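Local atomic coordinates of glycosyl hydrolase family 2, TIM barrel domain protein (Faecalibacterium prausnitzii A2-165, PDB entry 6ED2), a protein that acts as a beta-glucuronidase of a human gut bacterium, probably hydrolysing glucuronide conjugates, drug glucuronides among them, to release glucuronic acid. Residues L266-A271 against L308-P313; R38-D43 against V200-L205. All coordinates share one frame; numbering follows the deposited sequence.

The two interactions share no strand or loop; their centres lie about 35 Å apart and their nearest atoms about 21 Å. Both are partly buried, but they join different kinds of elements. Interaction 2 holds two neighbouring strands of the N-terminal sugar-binding domain together through an antiparallel backbone ladder, burying 575 Å², and one end of it reaches a second subunit. Interaction 1 buries 240 Å² and works between domains, setting a loop of the middle domain against the hairpin that leads into the TIM barrel, with no other subunit touching it. Its single assigned hydrogen bond comes from a side-chain amide, whereas interaction 2 relies chiefly on main-chain bonds.

Interaction 1: L266-A271 against L308-P313; sequences LWNVHA and LLNGSP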
ATOM      1  N   LEU A 266      -3.699  25.783  39.620  1.00 34.73           N
ATOM      2  CA  LEU A 266      -2.441  25.699  38.904  1.00 35.25           C
ATOM      3  C   LEU A 266      -2.621  25.019  37.552  1.00 37.50           C
ATOM      4  O   LEU A 266      -3.439  24.110  37.385  1.00 33.53           O
ATOM      5  CB  LEU A 266      -1.416  24.935  39.741  1.00 34.70           C
ATOM      6  CG  LEU A 266      -1.052  25.560  41.084  1.00 32.72           C
ATOM      7  CD1 LEU A 266       0.125  24.804  41.711  1.00 31.97           C
ATOM      8  CD2 LEU A 266      -0.726  27.050  40.933  1.00 27.76           C
ATOM      9  N   TRP A 267      -1.836  25.479  36.589  1.00 30.92           N
ATOM     10  CA  TRP A 267      -1.722  24.837  35.292  1.00 31.08           C
ATOM     11  C   TRP A 267      -0.828  23.606  35.411  1.00 31.64           C
ATOM     12  O   TRP A 267       0.279  23.684  35.949  1.00 34.84           O
ATOM     13  CB  TRP A 267      -1.154  25.849  34.300  1.00 31.20           C
ATOM     14  CG  TRP A 267      -1.118  25.449  32.874  1.00 28.77           C
ATOM     15  CD1 TRP A 267      -1.974  25.856  31.877  1.00 31.43           C
ATOM     16  CD2 TRP A 267      -0.128  24.628  32.244  1.00 33.82           C
ATOM     17  NE1 TRP A 267      -1.586  25.313  30.667  1.00 30.28           N
ATOM     18  CE2 TRP A 267      -0.459  24.552  30.868  1.00 31.80           C
ATOM     19  CE3 TRP A 267       0.998  23.936  32.709  1.00 29.34           C
ATOM     20  CZ2 TRP A 267       0.296  23.812  29.963  1.00 29.53           C
ATOM     21  CZ3 TRP A 267       1.752  23.208  31.807  1.00 31.06           C
ATOM     22  CH2 TRP A 267       1.402  23.152  30.448  1.00 28.15           C
ATOM     23  N   ASN A 268      -1.310  22.467  34.916  1.00 32.25           N
ATOM     24  CA  ASN A 268      -0.613  21.199  35.064  1.00 32.14           C
ATOM     25  C   ASN A 268      -0.659  20.397  33.769  1.00 34.67           C
ATOM     26  O   ASN A 268      -1.521  20.612  32.914  1.00 35.67           O
ATOM     27  CB  ASN A 268      -1.221  20.376  36.191  1.00 38.79           C
ATOM     28  CG  ASN A 268      -0.336  20.338  37.395  1.00 49.70           C
ATOM     29  OD1 ASN A 268       0.798  19.823  37.334  1.00 53.23           O
ATOM     30  ND2 ASN A 268      -0.821  20.901  38.498  1.00 42.80           N
ATOM     31  N   VAL A 269       0.273  19.444  33.651  1.00 32.15           N
ATOM     32  CA  VAL A 269       0.316  18.561  32.492  1.00 30.40           C
ATOM     33  C   VAL A 269      -1.017  17.844  32.353  1.00 34.48           C
ATOM     34  O   VAL A 269      -1.509  17.234  33.309  1.00 37.74           O
ATOM     35  CB  VAL A 269       1.470  17.553  32.628  1.00 38.58           C
ATOM     36  CG1 VAL A 269       1.184  16.292  31.804  1.00 37.08           C
ATOM     37  CG2 VAL A 269       2.747  18.166  32.168  1.00 34.57           C
ATOM     38  N   HIS A 270      -1.619  17.928  31.166  1.00 30.75           N
ATOM     39  CA  HIS A 270      -2.922  17.335  30.873  1.00 35.55           C
ATOM     40  C   HIS A 270      -4.022  17.829  31.812  1.00 35.48           C
ATOM     41  O   HIS A 270      -5.108  17.248  31.857  1.00 36.14           O
ATOM     42  CB  HIS A 270      -2.863  15.798  30.900  1.00 33.21           C
ATOM     43  CG  HIS A 270      -1.931  15.206  29.881  1.00 36.84           C
ATOM     44  ND1 HIS A 270      -1.174  14.080  30.129  1.00 36.21           N
ATOM     45  CD2 HIS A 270      -1.628  15.588  28.617  1.00 33.99           C
ATOM     46  CE1 HIS A 270      -0.455  13.789  29.061  1.00 31.49           C
ATOM     47  NE2 HIS A 270      -0.714  14.686  28.128  1.00 30.96           N
ATOM     48  N   ALA A 271      -3.773  18.896  32.559  1.00 35.17           N
ATOM     49  CA  ALA A 271      -4.739  19.439  33.497  1.00 36.58           C
ATOM     50  C   ALA A 271      -4.568  20.957  33.501  1.00 33.68           C
ATOM     51  O   ALA A 271      -4.281  21.585  34.511  1.00 33.19           O
ATOM     52  CB  ALA A 271      -4.555  18.844  34.893  1.00 27.57           C
ATOM     53  N   LEU A 308      11.108  19.824  37.161  1.00 29.70           N
ATOM     54  CA  LEU A 308      10.082  20.042  38.176  1.00 33.00           C
ATOM     55  C   LEU A 308       9.027  21.008  37.646  1.00 35.21           C
ATOM     56  O   LEU A 308       9.334  22.166  37.332  1.00 31.04           O
ATOM     57  CB  LEU A 308      10.687  20.576  39.470  1.00 34.27           C
ATOM     58  CG  LEU A 308      11.587  19.607  40.248  1.00 39.60           C
ATOM     59  CD1 LEU A 308      11.963  20.226  41.596  1.00 34.01           C
ATOM     60  CD2 LEU A 308      10.919  18.248  40.433  1.00 32.84           C
ATOM     61  N   LEU A 309       7.793  20.525  37.560  1.00 28.11           N
ATOM     62  CA  LEU A 309       6.634  21.324  37.192  1.00 33.23           C
ATOM     63  C   LEU A 309       5.787  21.500  38.441  1.00 33.11           C
ATOM     64  O   LEU A 309       5.285  20.513  38.991  1.00 32.27           O
ATOM     65  CB  LEU A 309       5.822  20.644  36.084  1.00 30.21           C
ATOM     66  CG  LEU A 309       4.485  21.291  35.700  1.00 32.76           C
ATOM     67  CD1 LEU A 309       4.690  22.690  35.172  1.00 26.46           C
ATOM     68  CD2 LEU A 309       3.781  20.444  34.653  1.00 32.92           C
ATOM     69  N   ASN A 310       5.618  22.748  38.880  1.00 31.23           N
ATOM     70  CA  ASN A 310       4.935  23.029  40.145  1.00 34.90           C
ATOM     71  C   ASN A 310       5.542  22.213  41.285  1.00 32.21           C
ATOM     72  O   ASN A 310       4.844  21.720  42.168  1.00 31.46           O
ATOM     73  CB  ASN A 310       3.435  22.772  40.027  1.00 30.53           C
ATOM     74  CG  ASN A 310       2.793  23.622  38.946  1.00 36.47           C
ATOM     75  OD1 ASN A 310       3.256  24.727  38.674  1.00 35.78           O
ATOM     76  ND2 ASN A 310       1.745  23.107  38.313  1.00 32.80           N
ATOM     77  N   GLY A 311       6.863  22.054  41.252  1.00 33.07           N
ATOM     78  CA  GLY A 311       7.562  21.353  42.308  1.00 33.38           C
ATOM     79  C   GLY A 311       7.475  19.844  42.258  1.00 40.42           C
ATOM     80  O   GLY A 311       7.959  19.196  43.188  1.00 38.78           O
ATOM     81  N   SER A 312       6.875  19.259  41.214  1.00 35.30           N
ATOM     82  CA  SER A 312       6.819  17.809  41.063  1.00 39.99           C
ATOM     83  C   SER A 312       7.524  17.365  39.784  1.00 35.37           C
ATOM     84  O   SER A 312       7.394  18.019  38.744  1.00 33.55           O
ATOM     85  CB  SER A 312       5.372  17.301  41.036  1.00 37.33           C
ATOM     86  OG  SER A 312       4.909  17.058  42.347  1.00 50.70           O
ATOM     87  N   PRO A 313       8.263  16.257  39.826  1.00 32.79           N
ATOM     88  CA  PRO A 313       9.027  15.833  38.644  1.00 32.01           C
ATOM     89  C   PRO A 313       8.130  15.296  37.542  1.00 32.35           C
ATOM     90  O   PRO A 313       7.107  14.660  37.802  1.00 36.81           O
ATOM     91  CB  PRO A 313       9.957  14.743  39.192  1.00 33.92           C
ATOM     92  CG  PRO A 313       9.248  14.223  40.413  1.00 34.84           C
ATOM     93  CD  PRO A 313       8.490  15.382  40.994  1.00 30.66           C
TER
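The side-chain amide of N310 is turned so that the backbone oxygen of W267 lies close to its plane, where ND2 donates to W267 O over 2.8 Å with an N-H...O angle of 151°. OD1 of the same amide accepts from the backbone N of T299. L266 lies over one face of this amide, its CD1 4.0 Å above CG of N310, and the amide of N268 stands nearly perpendicular to it. The indole of W267 receives L309 only obliquely, with CD2 4.5 Å from CZ3, while its NE1 is bonded to the backbone oxygen of D368. L309 CG is anti to the backbone N (chi1 173°), which carries the leucine out to the loop, where CD2 packs on V269 CG2 at 3.5 Å.

N310 and G311 are the central residues of a type I' turn, the tight two-residue turn of a beta hairpin whose second strand, 312-320, enters the TIM barrel. The facing loop, with its type II turn from N268 to A271, belongs to the middle domain. With an alanine here, W267 O and T299 N would probably each lose a partner, and CD1 of L266 would lose the flat amide it rests on. One amide thus ties T299 N, just ahead of strand 300-303, and the backbone oxygen of W267 to the hairpin turn, beside a small apolar patch formed by L309, V269 and W267.

Interaction 2: R38-D43 against V200-L205; sequences RLIGLD and VWLMAL
R38 begins against A204, its CB 3.7 Å from A204 CB, and CG keeps to the same methyl at 4.0 Å. There the chain bends (chi2 -50°) and leaves strand 200-205 for the subunit boundary, where NE forms a salt bridge with OE2 of E104 of the second subunit and NH1 is hydrogen-bonded to T35 O of its own chain. Beneath this arginine the backbones are bonded in both directions, R38 N giving to A204 O and A204 N to R38 O. The next hydrogen-bonded pair is I40 with L202, where I40 N approaches nearly head-on to L202 O at 2.8 Å.

This antiparallel ladder belongs to the beta-sandwich, jelly-roll-like sugar-binding domain of family 2 glycosidases, in which strand 200-205 also pairs with strand 109-114. Between the bonded pairs, L39, W201 and M203 share one side of the sheet. L39 CD1 sits obliquely against the indole, 3.4 Å from W201 CE3, and also reaches M203 CG at 3.8 Å.

On the side of I40 and L202, L42 crosses V200, with CD1 4.0 Å from V200 CG1, and together with L202 it packs on F99 of strand 92-101. L42 N donates to V200 O at 3.0 Å, and beyond it a side chain takes over from the backbone: D43 OD1 accepts from V200 N through its syn lone pair, at 3.0 Å with an N-H...O angle of 166°.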
ATOM      1  N   ARG A  38      -8.968  47.123  17.038  1.00 28.73           N
ATOM      2  CA  ARG A  38      -9.723  46.457  15.989  1.00 32.60           C
ATOM      3  C   ARG A  38      -8.827  45.441  15.300  1.00 32.69           C
ATOM      4  O   ARG A  38      -7.602  45.602  15.241  1.00 33.63           O
ATOM      5  CB  ARG A  38     -10.264  47.468  14.979  1.00 26.26           C
ATOM      6  CG  ARG A  38     -11.065  48.583  15.626  1.00 27.33           C
ATOM      7  CD  ARG A  38     -12.103  48.035  16.578  1.00 26.20           C
ATOM      8  NE  ARG A  38     -12.786  49.105  17.323  1.00 34.12           N
ATOM      9  CZ  ARG A  38     -12.872  49.187  18.654  1.00 37.97           C
ATOM     10  NH1 ARG A  38     -12.316  48.259  19.433  1.00 33.57           N
ATOM     11  NH2 ARG A  38     -13.531  50.199  19.214  1.00 33.84           N
ATOM     12  N   LEU A  39      -9.451  44.390  14.776  1.00 30.95           N
ATOM     13  CA  LEU A  39      -8.728  43.264  14.199  1.00 31.20           C
ATOM     14  C   LEU A  39      -9.501  42.728  12.999  1.00 36.18           C
ATOM     15  O   LEU A  39     -10.664  42.334  13.129  1.00 33.18           O
ATOM     16  CB  LEU A  39      -8.530  42.169  15.251  1.00 25.78           C
ATOM     17  CG  LEU A  39      -7.713  40.964  14.781  1.00 30.48           C
ATOM     18  CD1 LEU A  39      -6.350  41.422  14.321  1.00 28.94           C
ATOM     19  CD2 LEU A  39      -7.610  39.924  15.877  1.00 31.50           C
ATOM     20  N   ILE A  40      -8.847  42.677  11.841  1.00 33.21           N
ATOM     21  CA  ILE A  40      -9.455  42.156  10.623  1.00 30.45           C
ATOM     22  C   ILE A  40      -8.489  41.175   9.972  1.00 29.60           C
ATOM     23  O   ILE A  40      -7.382  41.560   9.585  1.00 28.26           O
ATOM     24  CB  ILE A  40      -9.811  43.281   9.640  1.00 32.25           C
ATOM     25  CG1 ILE A  40     -10.837  44.222  10.274  1.00 37.87           C
ATOM     26  CG2 ILE A  40     -10.362  42.688   8.330  1.00 28.27           C
ATOM     27  CD1 ILE A  40     -11.326  45.324   9.336  1.00 37.77           C
ATOM     28  N   GLY A  41      -8.907  39.921   9.830  1.00 28.22           N
ATOM     29  CA  GLY A  41      -8.078  38.949   9.139  1.00 27.31           C
ATOM     30  C   GLY A  41      -8.066  39.189   7.640  1.00 27.45           C
ATOM     31  O   GLY A  41      -9.066  39.584   7.042  1.00 30.64           O
ATOM     32  N   LEU A  42      -6.909  38.954   7.027  1.00 27.14           N
ATOM     33  CA  LEU A  42      -6.732  39.114   5.591  1.00 25.11           C
ATOM     34  C   LEU A  42      -6.444  37.794   4.893  1.00 25.31           C
ATOM     35  O   LEU A  42      -6.002  37.796   3.739  1.00 26.55           O
ATOM     36  CB  LEU A  42      -5.604  40.113   5.300  1.00 29.59           C
ATOM     37  CG  LEU A  42      -5.701  41.529   5.895  1.00 32.86           C
ATOM     38  CD1 LEU A  42      -4.524  42.356   5.435  1.00 25.02           C
ATOM     39  CD2 LEU A  42      -6.992  42.219   5.472  1.00 25.33           C
ATOM     40  N   ASP A  43      -6.644  36.669   5.571  1.00 23.93           N
ATOM     41  CA  ASP A  43      -6.443  35.377   4.927  1.00 27.70           C
ATOM     42  C   ASP A  43      -7.452  35.206   3.800  1.00 34.20           C
ATOM     43  O   ASP A  43      -8.557  35.747   3.846  1.00 27.75           O
ATOM     44  CB  ASP A  43      -6.604  34.228   5.938  1.00 25.45           C
ATOM     45  CG  ASP A  43      -5.570  34.292   7.073  1.00 35.19           C
ATOM     46  OD1 ASP A  43      -4.602  35.096   6.961  1.00 34.66           O
ATOM     47  OD2 ASP A  43      -5.731  33.551   8.076  1.00 38.05           O
ATOM     48  N   VAL A 200      -2.429  36.583   8.335  1.00 24.47           N
ATOM     49  CA  VAL A 200      -2.096  37.992   8.138  1.00 25.93           C
ATOM     50  C   VAL A 200      -3.242  38.829   8.701  1.00 28.17           C
ATOM     51  O   VAL A 200      -4.412  38.442   8.593  1.00 30.68           O
ATOM     52  CB  VAL A 200      -1.868  38.296   6.644  1.00 27.23           C
ATOM     53  CG1 VAL A 200      -1.579  39.793   6.398  1.00 24.26           C
ATOM     54  CG2 VAL A 200      -0.763  37.377   6.062  1.00 22.38           C
ATOM     55  N   TRP A 201      -2.914  39.963   9.317  1.00 28.44           N
ATOM     56  CA  TRP A 201      -3.914  40.726  10.051  1.00 26.37           C
ATOM     57  C   TRP A 201      -3.800  42.209   9.760  1.00 29.12           C
ATOM     58  O   TRP A 201      -2.705  42.759   9.595  1.00 29.71           O
ATOM     59  CB  TRP A 201      -3.797  40.564  11.565  1.00 27.72           C
ATOM     60  CG  TRP A 201      -3.812  39.175  12.063  1.00 28.94           C
ATOM     61  CD1 TRP A 201      -2.730  38.386  12.307  1.00 28.38           C
ATOM     62  CD2 TRP A 201      -4.966  38.405  12.423  1.00 28.79           C
ATOM     63  NE1 TRP A 201      -3.134  37.166  12.798  1.00 30.96           N
ATOM     64  CE2 TRP A 201      -4.501  37.151  12.883  1.00 28.17           C
ATOM     65  CE3 TRP A 201      -6.347  38.646  12.393  1.00 30.05           C
ATOM     66  CZ2 TRP A 201      -5.368  36.141  13.317  1.00 30.21           C
ATOM     67  CZ3 TRP A 201      -7.210  37.644  12.831  1.00 30.21           C
ATOM     68  CH2 TRP A 201      -6.715  36.404  13.275  1.00 31.20           C
ATOM     69  N   LEU A 202      -4.956  42.853   9.741  1.00 28.03           N
ATOM     70  CA  LEU A 202      -5.066  44.297   9.656  1.00 29.03           C
ATOM     71  C   LEU A 202      -5.585  44.775  11.001  1.00 32.32           C
ATOM     72  O   LEU A 202      -6.610  44.277  11.488  1.00 28.83           O
ATOM     73  CB  LEU A 202      -5.995  44.719   8.510  1.00 28.44           C
ATOM     74  CG  LEU A 202      -6.337  46.205   8.361  1.00 30.40           C
ATOM     75  CD1 LEU A 202      -5.131  46.999   7.905  1.00 26.53           C
ATOM     76  CD2 LEU A 202      -7.507  46.408   7.394  1.00 29.13           C
ATOM     77  N   MET A 203      -4.859  45.707  11.615  1.00 28.11           N
ATOM     78  CA  MET A 203      -5.151  46.134  12.973  1.00 27.74           C
ATOM     79  C   MET A 203      -5.354  47.641  13.025  1.00 28.11           C
ATOM     80  O   MET A 203      -4.689  48.391  12.305  1.00 30.59           O
ATOM     81  CB  MET A 203      -4.010  45.730  13.917  1.00 30.30           C
ATOM     82  CG  MET A 203      -3.786  44.218  14.015  1.00 36.25           C
ATOM     83  SD  MET A 203      -2.360  43.774  15.050  1.00 33.23           S
ATOM     84  CE  MET A 203      -1.032  44.347  14.028  1.00 24.03           C
ATOM     85  N   ALA A 204      -6.268  48.081  13.883  1.00 29.48           N
ATOM     86  CA  ALA A 204      -6.349  49.477  14.292  1.00 30.99           C
ATOM     87  C   ALA A 204      -5.998  49.517  15.772  1.00 32.28           C
ATOM     88  O   ALA A 204      -6.663  48.868  16.586  1.00 27.82           O
ATOM     89  CB  ALA A 204      -7.738  50.065  14.030  1.00 30.05           C
ATOM     90  N   LEU A 205      -4.916  50.225  16.109  1.00 33.45           N
ATOM     91  CA  LEU A 205      -4.386  50.232  17.470  1.00 29.04           C
ATOM     92  C   LEU A 205      -4.251  51.663  17.973  1.00 27.50           C
ATOM     93  O   LEU A 205      -3.908  52.563  17.195  1.00 30.34           O
ATOM     94  CB  LEU A 205      -3.016  49.542  17.521  1.00 28.23           C
ATOM     95  CG  LEU A 205      -2.922  48.151  16.894  1.00 29.62           C
ATOM     96  CD1 LEU A 205      -1.485  47.714  16.797  1.00 30.85           C
ATOM     97  CD2 LEU A 205      -3.738  47.159  17.702  1.00 26.70           C
TER